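Local coordinates for acetylxylan esterase (Geobacillus stearothermophilus, PDB 5BN1), which removes acetyl groups from the xylose units of xylan and xylo-oligosaccharides, working as a serine esterase of the GDSL family assembled into a ring-shaped homooctamer, at residues Phe176-Val179 against Leu180-Leu183; Pro146-Arg149 against Thr150-Tyr154; Phe207-Ile211 against Gly212-Val216; Phe169-Thr172 against Gln173-Phe176. The protein carries 1 engineered substitution. All blocks are in the same frame, centred on the assembly; numbering follows the deposited sequence.

Contact 1 of 4, residues Phe176-Val179 against Leu180-Leu183; sequences FNEV and LKTL
Leu180 is tied to Phe176 by an i to i+4 helical bond, its N donating to Phe176 O at 2.9 Å and nearly along the C=O axis. Its side chain folds back over the same carbonyl, with CG 3.2 Å from Phe176 O. At Lys181 the pattern tightens: N donates to Glu178 O from 63° above the carbonyl plane, while its i to i+4 bond to Asn177 O is weak. The extended lysine chain then crosses Glu178, and NZ forms a salt bridge with Glu178 OE1 at 2.7 Å. Glu178 reaches it by a bend at chi2 (67°), and the oxygen is met on its syn side, 32° out of the carboxylate plane. Thr182 N bonds to Val179 O at 2.9 Å, and one water joins Thr182 OG1 to Glu178 O. Leu183 N takes the same Val179 oxygen, but in the carbonyl plane, so two donors grip it from different directions. Leu183 CD1 packs on Val179 CG1 at 3.7 Å, both side chains pointing the same way. This C-terminal turn of helix 172-180 lies against helix 197-211 through Phe176 and Val179, which both touch Ile202, while Ala47 and Gln46 of a neighbouring subunit meet Val179 and Leu183.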
# COMPACT_ATOMS: atom_id res chain seq x y z
N PHE A 176 22.42 26.90 -18.17
CA PHE A 176 20.98 27.28 -18.11
C PHE A 176 20.70 28.65 -18.71
O PHE A 176 19.70 28.91 -19.30
CB PHE A 176 20.46 27.20 -16.71
CG PHE A 176 20.14 25.79 -16.25
CD1 PHE A 176 19.00 25.15 -16.80
CD2 PHE A 176 20.89 25.15 -15.33
CE1 PHE A 176 18.73 23.89 -16.41
CE2 PHE A 176 20.61 23.88 -14.92
CZ PHE A 176 19.52 23.21 -15.55
N ASN A 177 21.62 29.61 -18.47
CA ASN A 177 21.38 30.93 -18.94
C ASN A 177 21.16 30.96 -20.47
O ASN A 177 20.32 31.77 -20.91
CB ASN A 177 22.59 31.81 -18.62
CG ASN A 177 22.72 32.14 -17.14
OD1 ASN A 177 21.81 31.92 -16.38
ND2 ASN A 177 23.91 32.64 -16.75
N GLU A 178 21.89 30.12 -21.17
CA GLU A 178 21.70 30.10 -22.68
C GLU A 178 20.27 29.68 -23.04
O GLU A 178 19.60 30.34 -23.83
CB GLU A 178 22.69 29.18 -23.23
CG GLU A 178 22.52 29.01 -24.77
CD GLU A 178 22.80 30.27 -25.61
OE1 GLU A 178 23.50 31.28 -25.18
OE2 GLU A 178 22.25 30.19 -26.78
N VAL A 179 19.76 28.70 -22.32
CA VAL A 179 18.37 28.25 -22.63
C VAL A 179 17.32 29.28 -22.20
O VAL A 179 16.23 29.40 -22.75
CB VAL A 179 18.15 26.85 -22.04
CG1 VAL A 179 16.73 26.38 -22.26
CG2 VAL A 179 19.14 25.86 -22.67
N LEU A 180 17.61 29.95 -21.08
CA LEU A 180 16.75 30.99 -20.53
C LEU A 180 16.63 32.22 -21.42
O LEU A 180 15.71 33.04 -21.24
CB LEU A 180 17.21 31.32 -19.12
CG LEU A 180 17.01 30.23 -18.08
CD1 LEU A 180 17.80 30.55 -16.82
CD2 LEU A 180 15.53 30.09 -17.73
N LYS A 181 17.48 32.29 -22.48
CA LYS A 181 17.20 33.30 -23.50
C LYS A 181 15.93 33.03 -24.25
O LYS A 181 15.35 33.98 -24.84
CB LYS A 181 18.35 33.39 -24.48
CG LYS A 181 19.61 33.89 -23.78
CD LYS A 181 20.76 34.05 -24.80
CE LYS A 181 22.09 34.31 -24.14
NZ LYS A 181 23.19 33.99 -25.11
N THR A 182 15.46 31.77 -24.25
CA THR A 182 14.32 31.32 -24.97
C THR A 182 13.14 30.99 -24.06
O THR A 182 12.03 31.38 -24.33
CB THR A 182 14.68 30.12 -25.80
OG1 THR A 182 15.69 30.47 -26.75
CG2 THR A 182 13.49 29.50 -26.57
N LEU A 183 13.38 30.25 -22.99
CA LEU A 183 12.35 29.68 -22.18
C LEU A 183 12.26 30.41 -20.82
O LEU A 183 13.27 30.82 -20.26
CB LEU A 183 12.59 28.23 -21.81
CG LEU A 183 12.72 27.22 -22.99
CD1 LEU A 183 13.04 25.80 -22.44
CD2 LEU A 183 11.44 27.27 -23.75
O HOH W 1 18.26 29.88 -26.15

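Contact 2 of 4, residues Pro146-Arg149 against Thr150-Tyr154; sequences PMRR and TMDQY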
# COMPACT_ATOMS: atom_id res chain seq x y z
N PRO A 146 17.15 38.18 -6.08
CA PRO A 146 18.08 37.99 -5.01
C PRO A 146 18.74 36.67 -4.89
O PRO A 146 19.93 36.50 -4.63
CB PRO A 146 17.23 38.28 -3.74
CG PRO A 146 16.21 39.21 -4.19
CD PRO A 146 15.93 38.84 -5.65
N MET A 147 17.98 35.58 -5.10
CA MET A 147 18.54 34.24 -4.93
C MET A 147 19.47 33.93 -6.16
O MET A 147 20.47 33.24 -5.95
CB MET A 147 17.46 33.14 -4.79
CG MET A 147 18.07 31.81 -4.66
SD MET A 147 16.89 30.58 -4.01
CE MET A 147 17.76 29.09 -4.40
N ARG A 148 19.11 34.39 -7.36
CA ARG A 148 20.00 34.22 -8.45
C ARG A 148 21.37 34.90 -8.23
O ARG A 148 22.41 34.35 -8.51
CB ARG A 148 19.36 34.75 -9.76
CG ARG A 148 20.29 34.77 -10.98
CD ARG A 148 20.80 33.45 -11.49
NE ARG A 148 22.01 33.63 -12.35
CZ ARG A 148 21.96 34.17 -13.55
NH1 ARG A 148 20.85 34.32 -14.21
NH2 ARG A 148 23.15 34.51 -14.10
N ARG A 149 21.25 36.12 -7.70
CA ARG A 149 22.50 36.90 -7.40
C ARG A 149 23.36 36.21 -6.41
O ARG A 149 24.59 36.06 -6.58
CB ARG A 149 22.11 38.28 -6.98
CG ARG A 149 23.30 39.20 -6.73
CD ARG A 149 22.73 40.63 -6.52
NE ARG A 149 21.86 40.77 -5.37
CZ ARG A 149 20.60 41.35 -5.28
NH1 ARG A 149 19.90 41.93 -6.29
NH2 ARG A 149 20.00 41.37 -4.07
N THR A 150 22.76 35.69 -5.33
CA THR A 150 23.50 34.89 -4.41
C THR A 150 24.15 33.69 -4.96
O THR A 150 25.27 33.28 -4.77
CB THR A 150 22.67 34.66 -3.10
OG1 THR A 150 22.20 35.91 -2.55
CG2 THR A 150 23.36 33.84 -2.10
N MET A 151 23.31 32.95 -5.74
CA MET A 151 23.81 31.76 -6.33
C MET A 151 25.05 32.02 -7.24
O MET A 151 25.98 31.24 -7.22
CB MET A 151 22.69 31.06 -7.17
CG MET A 151 22.92 29.61 -7.38
SD MET A 151 22.80 28.56 -5.92
CE MET A 151 21.01 28.57 -5.80
N ASP A 152 24.97 33.11 -7.99
CA ASP A 152 26.11 33.54 -8.86
C ASP A 152 27.36 33.77 -8.01
O ASP A 152 28.49 33.35 -8.39
CB ASP A 152 25.83 34.71 -9.71
CG ASP A 152 24.93 34.43 -10.91
OD1 ASP A 152 24.49 33.33 -11.08
OD2 ASP A 152 24.65 35.48 -11.56
N GLN A 153 27.15 34.34 -6.82
CA GLN A 153 28.32 34.55 -5.90
C GLN A 153 28.93 33.28 -5.45
O GLN A 153 30.14 33.05 -5.43
CB GLN A 153 27.87 35.44 -4.77
CG GLN A 153 29.04 35.67 -3.82
CD GLN A 153 28.66 36.63 -2.72
OE1 GLN A 153 27.54 36.52 -2.07
NE2 GLN A 153 29.47 37.68 -2.59
N TYR A 154 28.13 32.23 -5.07
CA TYR A 154 28.60 30.89 -4.73
C TYR A 154 29.27 30.24 -5.93
O TYR A 154 30.28 29.56 -5.76
CB TYR A 154 27.46 30.02 -4.15
CG TYR A 154 27.10 30.30 -2.68
CD1 TYR A 154 26.64 31.59 -2.31
CD2 TYR A 154 27.14 29.31 -1.74
CE1 TYR A 154 26.35 31.89 -0.95
CE2 TYR A 154 26.82 29.57 -0.41
CZ TYR A 154 26.40 30.84 -0.09
OH TYR A 154 26.07 31.13 1.26
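The first turns of helix 146-165, the crossover helix of the beta-alpha-beta unit between strands 130-134 and 168-170, bring Arg148 against Asp152 and Met147 against Met151. Arg148 NE donates to Asp152 OD1 at 2.8 Å. The oxygen lies in the guanidinium plane, whereas NE meets the syn side of OD1 from 23° out of the carboxylate plane. The two planes are 61° apart, consistent with the weak second bond, Arg148 NH2 to Asp152 OD2 at 3.1 Å. A bend at chi2 (64°) turns the arginine chain along the helix toward the aspartate. On another flank, Met147 and Met151 run side by side and meet through their methyl groups, CE to CE at 3.6 Å, close to Trp95 and Tyr138. The backbone bonds Thr150 N to Pro146 O and Met151 N to Met147 O are regular. Thr150 OG1 binds Tyr98 OH, joining this turn to helix 91-99. Since Arg148 NH1 also donates to Glu140 O, its guanidinium is held by two partners, which should restrict its rotation; the neighbouring positive charge would be expected to favour the ionised form of Asp152.

Contact 3 of 4, residues Phe207-Ile211 against Gly212-Val216; sequences FLREI and GFEIV. Engineered in segment 212-216: Ile215 (natural residue Trp).
Leu208 meets Phe213 in both backbone and side chain. Its carbonyl oxygen accepts from Phe213 N at 2.8 Å, the donor standing 41° above the carbonyl plane, and takes a weak bond from Gly212 N as well. The two side chains run alongside each other in the same direction, bringing Leu208 CD2 to 4.0 Å from Phe213 CD2. Leu208 CD1 also comes within 4.3 Å of CD1 of Ile215, an engineered residue that replaces tryptophan. Next, Arg209 O receives Gly212 N at 3.1 Å. Together these bonds make a Schellman motif ending helix 197-211: Gly212 has a positive phi of 106°, a conformation that favours glycine. The chain thus doubles back beside the last turn. Arg209 and Glu214 each hold CG anti to their own backbone N and continue extended, which lays the two chains alongside one another. Arg209 NE donates to Glu214 OE2 at 2.9 Å in a salt bridge, but obliquely, with the oxygen 34° out of the guanidinium plane. Nearer the backbone the aliphatic parts also touch, Arg209 CG to Glu214 CG at 3.8 Å. Beyond the turn, Phe213 sets its ring edge-to-face with Tyr49, and Glu214 N donates to Ser218 OG of a neighbouring subunit.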
# COMPACT_ATOMS: atom_id res chain seq x y z
N PHE A 207 28.45 18.84 -18.36
CA PHE A 207 29.41 17.92 -17.77
C PHE A 207 30.26 17.29 -18.87
O PHE A 207 31.52 17.27 -18.79
CB PHE A 207 28.77 16.94 -16.87
CG PHE A 207 29.74 16.01 -16.25
CD1 PHE A 207 30.14 14.84 -16.88
CD2 PHE A 207 30.28 16.32 -14.99
CE1 PHE A 207 31.06 14.00 -16.29
CE2 PHE A 207 31.19 15.47 -14.41
CZ PHE A 207 31.57 14.31 -15.06
N LEU A 208 29.56 16.69 -19.84
CA LEU A 208 30.26 15.99 -20.89
C LEU A 208 31.23 16.87 -21.65
O LEU A 208 32.39 16.41 -21.97
CB LEU A 208 29.23 15.31 -21.83
CG LEU A 208 28.51 14.10 -21.24
CD1 LEU A 208 27.29 13.72 -22.03
CD2 LEU A 208 29.41 12.87 -21.08
N ARG A 209 30.85 18.09 -21.92
CA ARG A 209 31.68 19.04 -22.65
C ARG A 209 33.01 19.17 -21.90
O ARG A 209 34.13 19.10 -22.46
CB ARG A 209 30.97 20.31 -22.83
CG ARG A 209 31.84 21.36 -23.54
CD ARG A 209 31.21 22.70 -23.40
NE ARG A 209 31.64 23.74 -24.30
CZ ARG A 209 31.29 25.03 -24.17
NH1 ARG A 209 30.48 25.45 -23.17
NH2 ARG A 209 31.73 25.92 -25.07
N GLU A 210 32.93 19.34 -20.57
CA GLU A 210 34.15 19.60 -19.78
C GLU A 210 35.06 18.38 -19.69
O GLU A 210 36.33 18.56 -19.59
CB GLU A 210 33.78 20.08 -18.39
CG GLU A 210 34.97 20.40 -17.49
CD GLU A 210 35.79 21.61 -17.93
OE1 GLU A 210 35.47 22.32 -18.95
OE2 GLU A 210 36.81 21.85 -17.13
N ILE A 211 34.53 17.16 -19.84
CA ILE A 211 35.37 15.97 -19.86
C ILE A 211 35.81 15.55 -21.28
O ILE A 211 36.46 14.49 -21.34
CB ILE A 211 34.86 14.78 -19.08
CG1 ILE A 211 33.49 14.24 -19.64
CG2 ILE A 211 34.72 15.11 -17.56
CD1 ILE A 211 33.21 12.89 -19.15
N GLY A 212 35.42 16.28 -22.29
CA GLY A 212 35.90 16.25 -23.67
C GLY A 212 34.92 15.61 -24.63
O GLY A 212 35.31 15.33 -25.79
N PHE A 213 33.65 15.46 -24.27
CA PHE A 213 32.62 15.03 -25.26
C PHE A 213 31.67 16.20 -25.45
O PHE A 213 30.74 16.41 -24.62
CB PHE A 213 31.90 13.87 -24.72
CG PHE A 213 30.74 13.31 -25.56
CD1 PHE A 213 30.53 13.76 -26.86
CD2 PHE A 213 29.85 12.37 -24.98
CE1 PHE A 213 29.42 13.27 -27.61
CE2 PHE A 213 28.77 11.87 -25.74
CZ PHE A 213 28.58 12.36 -27.02
N GLU A 214 31.78 16.86 -26.55
CA GLU A 214 31.01 18.06 -26.76
C GLU A 214 29.87 17.74 -27.72
O GLU A 214 30.08 17.25 -28.81
CB GLU A 214 31.92 19.22 -27.28
CG GLU A 214 31.19 20.55 -27.24
CD GLU A 214 32.05 21.76 -27.59
OE1 GLU A 214 32.99 21.56 -28.39
OE2 GLU A 214 31.77 22.89 -27.08
N ILE A 215 28.63 17.89 -27.27
CA ILE A 215 27.45 17.72 -28.13
C ILE A 215 27.09 19.11 -28.67
O ILE A 215 26.86 20.09 -27.92
CB ILE A 215 26.32 17.14 -27.30
CG1 ILE A 215 26.76 15.81 -26.78
CG2 ILE A 215 24.96 17.33 -28.02
CD1 ILE A 215 25.80 15.16 -25.80
N VAL A 216 27.07 19.24 -30.00
CA VAL A 216 26.76 20.52 -30.62
C VAL A 216 25.70 20.38 -31.70
O VAL A 216 25.49 19.27 -32.23
CB VAL A 216 28.07 21.11 -31.28
CG1 VAL A 216 29.05 21.54 -30.21
CG2 VAL A 216 28.74 20.05 -32.17

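Contact 4 of 4, residues Phe169-Thr172 against Gln173-Phe176; sequences FVDT and QAAF
Asp171 OD1 accepts from Ala174 N at 3.0 Å, with an N-H...O angle of 164°. Although the bond is nearly straight at the hydrogen, the donor stands 70° out of the carboxylate plane, so the group is approached from above. Asp171 CG lies opposite the backbone N across the CA-CB bond (chi1 -171°), which swings the carboxylate forward over the start of the helix. There the Ala174 methyl touches it as well, CB lying 3.5 Å from Asp171 CG. The main chain completes this shell: Ala175 N donates to Asp171 O at 3.3 Å, and Phe176 N to Thr172 O at 3.1 Å. Thr172 O also approaches the Phe176 ring obliquely, 3.4 Å from its CD2. Asp171 is therefore the N-cap of helix 172-180, set directly after strand 168-170, the edge strand of the parallel sheet within this chain. Its carboxylate engages one of the amides of the first turn, and its negative charge would be expected to interact favourably with the helix dipole.

Farther out, the strand is positioned by backbone hydrogen bonds of Val170 with Leu133 and Thr135, and it also meets helix 197-211, where Val170 packs on Ala206. Thr172, the first helical residue, has its OG1 hydrogen-bonded to Thr135 O, the loop oxygen that follows strand 130-134. On the helix side, Ala175 packs on Ile202 of helix 197-211, while Gln173 touches Arg148 and Asp152 of helix 146-165.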
# COMPACT_ATOMS: atom_id res chain seq x y z
N PHE A 169 36.08 22.12 -14.33
CA PHE A 169 35.07 23.13 -13.94
C PHE A 169 33.92 23.18 -14.90
O PHE A 169 34.07 23.35 -16.14
CB PHE A 169 35.72 24.52 -13.86
CG PHE A 169 34.75 25.65 -13.64
CD1 PHE A 169 34.11 25.70 -12.40
CD2 PHE A 169 34.38 26.52 -14.58
CE1 PHE A 169 33.19 26.72 -12.19
CE2 PHE A 169 33.45 27.58 -14.40
CZ PHE A 169 32.83 27.64 -13.13
N VAL A 170 32.66 23.02 -14.36
CA VAL A 170 31.50 23.16 -15.16
C VAL A 170 30.63 24.30 -14.64
O VAL A 170 30.15 24.21 -13.48
CB VAL A 170 30.67 21.83 -15.08
CG1 VAL A 170 29.44 21.94 -16.02
CG2 VAL A 170 31.52 20.64 -15.41
N ASP A 171 30.38 25.26 -15.47
CA ASP A 171 29.55 26.39 -15.18
C ASP A 171 28.08 26.01 -15.58
O ASP A 171 27.66 26.24 -16.70
CB ASP A 171 29.98 27.66 -15.85
CG ASP A 171 29.26 28.84 -15.40
OD1 ASP A 171 28.14 28.76 -14.70
OD2 ASP A 171 29.72 30.04 -15.59
N THR A 172 27.37 25.46 -14.60
CA THR A 172 25.96 24.98 -14.90
C THR A 172 25.10 26.15 -15.06
O THR A 172 24.08 26.12 -15.72
CB THR A 172 25.51 24.03 -13.80
OG1 THR A 172 25.51 24.76 -12.56
CG2 THR A 172 26.34 22.81 -13.71
N GLN A 173 25.33 27.28 -14.37
CA GLN A 173 24.54 28.46 -14.56
C GLN A 173 24.60 28.96 -15.96
O GLN A 173 23.60 29.30 -16.51
CB GLN A 173 24.93 29.63 -13.59
CG GLN A 173 23.94 30.74 -13.60
CD GLN A 173 22.58 30.35 -13.09
OE1 GLN A 173 21.52 30.61 -13.82
NE2 GLN A 173 22.54 29.83 -11.97
N ALA A 174 25.81 29.06 -16.53
CA ALA A 174 25.92 29.54 -17.88
C ALA A 174 25.18 28.60 -18.85
O ALA A 174 24.58 29.15 -19.78
CB ALA A 174 27.38 29.53 -18.29
N ALA A 175 25.16 27.32 -18.53
CA ALA A 175 24.46 26.32 -19.40
C ALA A 175 22.95 26.64 -19.37
O ALA A 175 22.28 26.72 -20.42
CB ALA A 175 24.77 24.95 -18.97
N PHE A 176 22.42 26.90 -18.17
CA PHE A 176 20.98 27.28 -18.11
C PHE A 176 20.70 28.65 -18.71
O PHE A 176 19.70 28.91 -19.30
CB PHE A 176 20.46 27.20 -16.71
CG PHE A 176 20.14 25.79 -16.25
CD1 PHE A 176 19.00 25.15 -16.80
CD2 PHE A 176 20.89 25.15 -15.33
CE1 PHE A 176 18.73 23.89 -16.41
CE2 PHE A 176 20.61 23.88 -14.92
CZ PHE A 176 19.52 23.21 -15.55

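Contacts 4 and 1 follow one another on helix 172-180, sharing Phe176: the first caps its start, the second closes its end, with centres about 12 Å apart. Contact 2 touches both from helix 146-165: its Asp152 OD1 lies 3.7 Å from Gln173 CG of contact 4, and its Arg148 packs on Asn177 of contact 1. Contact 3 meets contact 4 where Glu210 OE2 lies 2.9 Å from Phe169 N, a probable hydrogen bond; it is farthest from contact 2, about 25 Å between centres. The side chain of Met147 is about 9 Å from that of the inferred catalytic Asp191, and Phe176 about 10 Å from those of Asp191 and His194. Contacts 1 and 3 both touch a second subunit.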